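Local coordinates for protein putative NADH dehydrogenase/NAD(P)H nitroreductase (Bacteroides thetaiotaomicron VPI-5482, PDB 3KWK) that binds flavin mononucleotide and probably acts as an oxidoreductase of the nitroreductase family, at residues D100-A105 with L145-I150. Numbering follows the deposited sequence.
Sequences DCSAAA and LPLCVI
Leu147 drives one methyl, CD2, into a shallow hollow on the helix surface between Cys101 and Ser102, a compact example of how a bulged strand can seat a helix on a sheet. The methyl rests against the peptide link itself: CD2 of Leu147 is 3.4 Å from C of Cys101, and the amide N of Ser102 is as close. The walls of the hollow are side-chain atoms, with CB of Cys101 3.7 Å from Leu147 CD2 and OG of Ser102 3.6 Å from that methyl. With CG anti to the backbone N (chi1 175°) and chi2 at 69°, the CD2 branch is turned onto this peptide. One turn on, the bump belongs to the helix. CB of Ala105 lies 3.9 Å from SG of Cys148 and 4.2 Å from CD1 of Ile150, resting over the notch where sulfur and isoleucine tip come together.

Leu147 and Cys148 can both face the helix because they form a classic beta bulge opposite Val87, which breaks the usual alternation of sides. The axes of segments 100-105 and 145-150 approach to 9.0 Å and run nearly parallel, 17° apart. Trp121 of the neighbouring strand touches Ser102, Ala105 and Cys148, while Leu99 of the second subunit packs on Ser102 and Leu147. The flavin is near: the side chain of Ser102 lies about 6 Å from bound FMN, and that of Cys148 about 6 Å from that of FMN-binding Ala123.

Chemically this is van der Waals packing, an apolar methyl on a peptide and a serine hydroxyl, joined by aliphatic and thiol contacts. OG of Ser102 is hydrogen-bonded to O of Tyr98 within its own helix, which helps it sit beside a buried methyl.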
ATOM      1  N   ASP A 100       0.860  -7.589   0.778  1.00  5.36           N
ATOM      2  CA  ASP A 100       1.806  -7.290  -0.270  1.00  6.50           C
ATOM      3  C   ASP A 100       1.099  -6.645  -1.467  1.00  6.64           C
ATOM      4  O   ASP A 100       1.557  -5.643  -2.013  1.00  7.00           O
ATOM      5  CB  ASP A 100       2.506  -8.536  -0.815  1.00  6.04           C
ATOM      6  CG  ASP A 100       3.369  -9.287   0.191  1.00  6.94           C
ATOM      7  OD1 ASP A 100       3.416  -8.940   1.411  1.00  6.48           O
ATOM      8  OD2 ASP A 100       4.049 -10.225  -0.314  1.00  8.56           O
ATOM      9  N   CYS A 101       0.005  -7.271  -1.921  1.00  5.47           N
ATOM     10  CA  CYS A 101      -0.669  -6.789  -3.129  1.00  7.18           C
ATOM     11  C   CYS A 101      -1.347  -5.446  -2.892  1.00  5.47           C
ATOM     12  O   CYS A 101      -1.555  -4.672  -3.856  1.00  6.67           O
ATOM     13  CB  CYS A 101      -1.690  -7.799  -3.616  1.00  7.14           C
ATOM     14  SG  CYS A 101      -0.934  -9.278  -4.315  1.00  8.12           S
ATOM     15  N   SER A 102      -1.768  -5.147  -1.657  1.00  5.40           N
ATOM     16  CA  SER A 102      -2.296  -3.796  -1.344  1.00  5.39           C
ATOM     17  C   SER A 102      -1.184  -2.752  -1.446  1.00  5.44           C
ATOM     18  O   SER A 102      -1.412  -1.640  -1.956  1.00  6.45           O
ATOM     19  CB  SER A 102      -2.827  -3.803   0.083  1.00  7.24           C
ATOM     20  OG  SER A 102      -4.047  -4.518   0.157  1.00  7.99           O
ATOM     21  N   ALA A 103       0.023  -3.090  -0.976  1.00  6.28           N
ATOM     22  CA  ALA A 103       1.152  -2.172  -1.139  1.00  5.03           C
ATOM     23  C   ALA A 103       1.493  -1.989  -2.655  1.00  5.57           C
ATOM     24  O   ALA A 103       1.756  -0.883  -3.098  1.00  7.38           O
ATOM     25  CB  ALA A 103       2.388  -2.664  -0.323  1.00  6.27           C
ATOM     26  N   ALA A 104       1.408  -3.086  -3.418  1.00  5.12           N
ATOM     27  CA  ALA A 104       1.660  -3.050  -4.868  1.00  5.51           C
ATOM     28  C   ALA A 104       0.608  -2.170  -5.535  1.00  6.33           C
ATOM     29  O   ALA A 104       0.924  -1.331  -6.396  1.00  7.37           O
ATOM     30  CB  ALA A 104       1.652  -4.458  -5.506  1.00  6.45           C
ATOM     31  N   ALA A 105      -0.646  -2.360  -5.139  1.00  6.13           N
ATOM     32  CA  ALA A 105      -1.706  -1.574  -5.726  1.00  5.05           C
ATOM     33  C   ALA A 105      -1.510  -0.094  -5.438  1.00  8.37           C
ATOM     34  O   ALA A 105      -1.740   0.732  -6.320  1.00  7.42           O
ATOM     35  CB  ALA A 105      -3.074  -2.051  -5.205  1.00  6.45           C
ATOM     36  N   LEU A 145      -5.390 -15.278  -6.586  1.00  7.52           N
ATOM     37  CA  LEU A 145      -6.559 -14.590  -6.067  1.00  6.78           C
ATOM     38  C   LEU A 145      -6.521 -13.117  -6.428  1.00  6.02           C
ATOM     39  O   LEU A 145      -5.535 -12.445  -6.149  1.00  5.55           O
ATOM     40  CB  LEU A 145      -6.636 -14.761  -4.542  1.00  6.78           C
ATOM     41  CG  LEU A 145      -6.604 -16.206  -4.065  1.00  7.13           C
ATOM     42  CD1 LEU A 145      -6.785 -16.230  -2.544  1.00  6.83           C
ATOM     43  CD2 LEU A 145      -7.635 -17.124  -4.764  1.00  7.93           C
ATOM     44  N   PRO A 146      -7.627 -12.579  -6.955  1.00  5.88           N
ATOM     45  CA  PRO A 146      -7.595 -11.154  -7.352  1.00  7.44           C
ATOM     46  C   PRO A 146      -7.897 -10.219  -6.187  1.00  5.96           C
ATOM     47  O   PRO A 146      -8.927 -10.382  -5.549  1.00  8.66           O
ATOM     48  CB  PRO A 146      -8.699 -11.070  -8.429  1.00  7.00           C
ATOM     49  CG  PRO A 146      -9.646 -12.144  -8.100  1.00  8.28           C
ATOM     50  CD  PRO A 146      -8.851 -13.246  -7.433  1.00  7.03           C
ATOM     51  N   LEU A 147      -6.982  -9.287  -5.900  1.00  6.36           N
ATOM     52  CA  LEU A 147      -7.201  -8.290  -4.892  1.00  6.27           C
ATOM     53  C   LEU A 147      -8.121  -7.187  -5.407  1.00  5.73           C
ATOM     54  O   LEU A 147      -9.118  -6.888  -4.778  1.00  6.18           O
ATOM     55  CB  LEU A 147      -5.897  -7.665  -4.383  1.00  5.56           C
ATOM     56  CG  LEU A 147      -6.077  -6.523  -3.401  1.00  8.64           C
ATOM     57  CD1 LEU A 147      -6.621  -7.060  -2.108  1.00  9.58           C
ATOM     58  CD2 LEU A 147      -4.728  -5.790  -3.151  1.00  8.99           C
ATOM     59  N   CYS A 148      -7.793  -6.611  -6.554  1.00  6.92           N
ATOM     60  CA  CYS A 148      -8.512  -5.441  -7.017  1.00  4.87           C
ATOM     61  C   CYS A 148      -8.335  -5.306  -8.522  1.00  5.80           C
ATOM     62  O   CYS A 148      -7.342  -5.810  -9.115  1.00  7.80           O
ATOM     63  CB  CYS A 148      -8.066  -4.182  -6.239  1.00  5.27           C
ATOM     64  SG  CYS A 148      -6.320  -3.779  -6.463  1.00  8.21           S
ATOM     65  N   VAL A 149      -9.296  -4.589  -9.098  1.00  6.31           N
ATOM     66  CA  VAL A 149      -9.303  -4.226 -10.485  1.00  5.99           C
ATOM     67  C   VAL A 149      -9.077  -2.723 -10.529  1.00  7.64           C
ATOM     68  O   VAL A 149      -9.832  -1.945  -9.920  1.00  7.20           O
ATOM     69  CB  VAL A 149     -10.644  -4.586 -11.172  1.00  7.14           C
ATOM     70  CG1 VAL A 149     -10.606  -4.120 -12.617  1.00  8.00           C
ATOM     71  CG2 VAL A 149     -10.926  -6.124 -11.120  1.00  8.42           C
ATOM     72  N   ILE A 150      -8.028  -2.300 -11.215  1.00  6.78           N
ATOM     73  CA  ILE A 150      -7.698  -0.876 -11.309  1.00  5.61           C
ATOM     74  C   ILE A 150      -7.884  -0.356 -12.743  1.00  7.91           C
ATOM     75  O   ILE A 150      -6.958  -0.458 -13.575  1.00  6.41           O
ATOM     76  CB  ILE A 150      -6.227  -0.624 -10.847  1.00  5.53           C
ATOM     77  CG1 ILE A 150      -5.954  -1.199  -9.461  1.00  7.45           C
ATOM     78  CG2 ILE A 150      -5.861   0.898 -10.871  1.00  7.30           C
ATOM     79  CD1 ILE A 150      -4.505  -1.049  -9.008  1.00  5.52           C
TER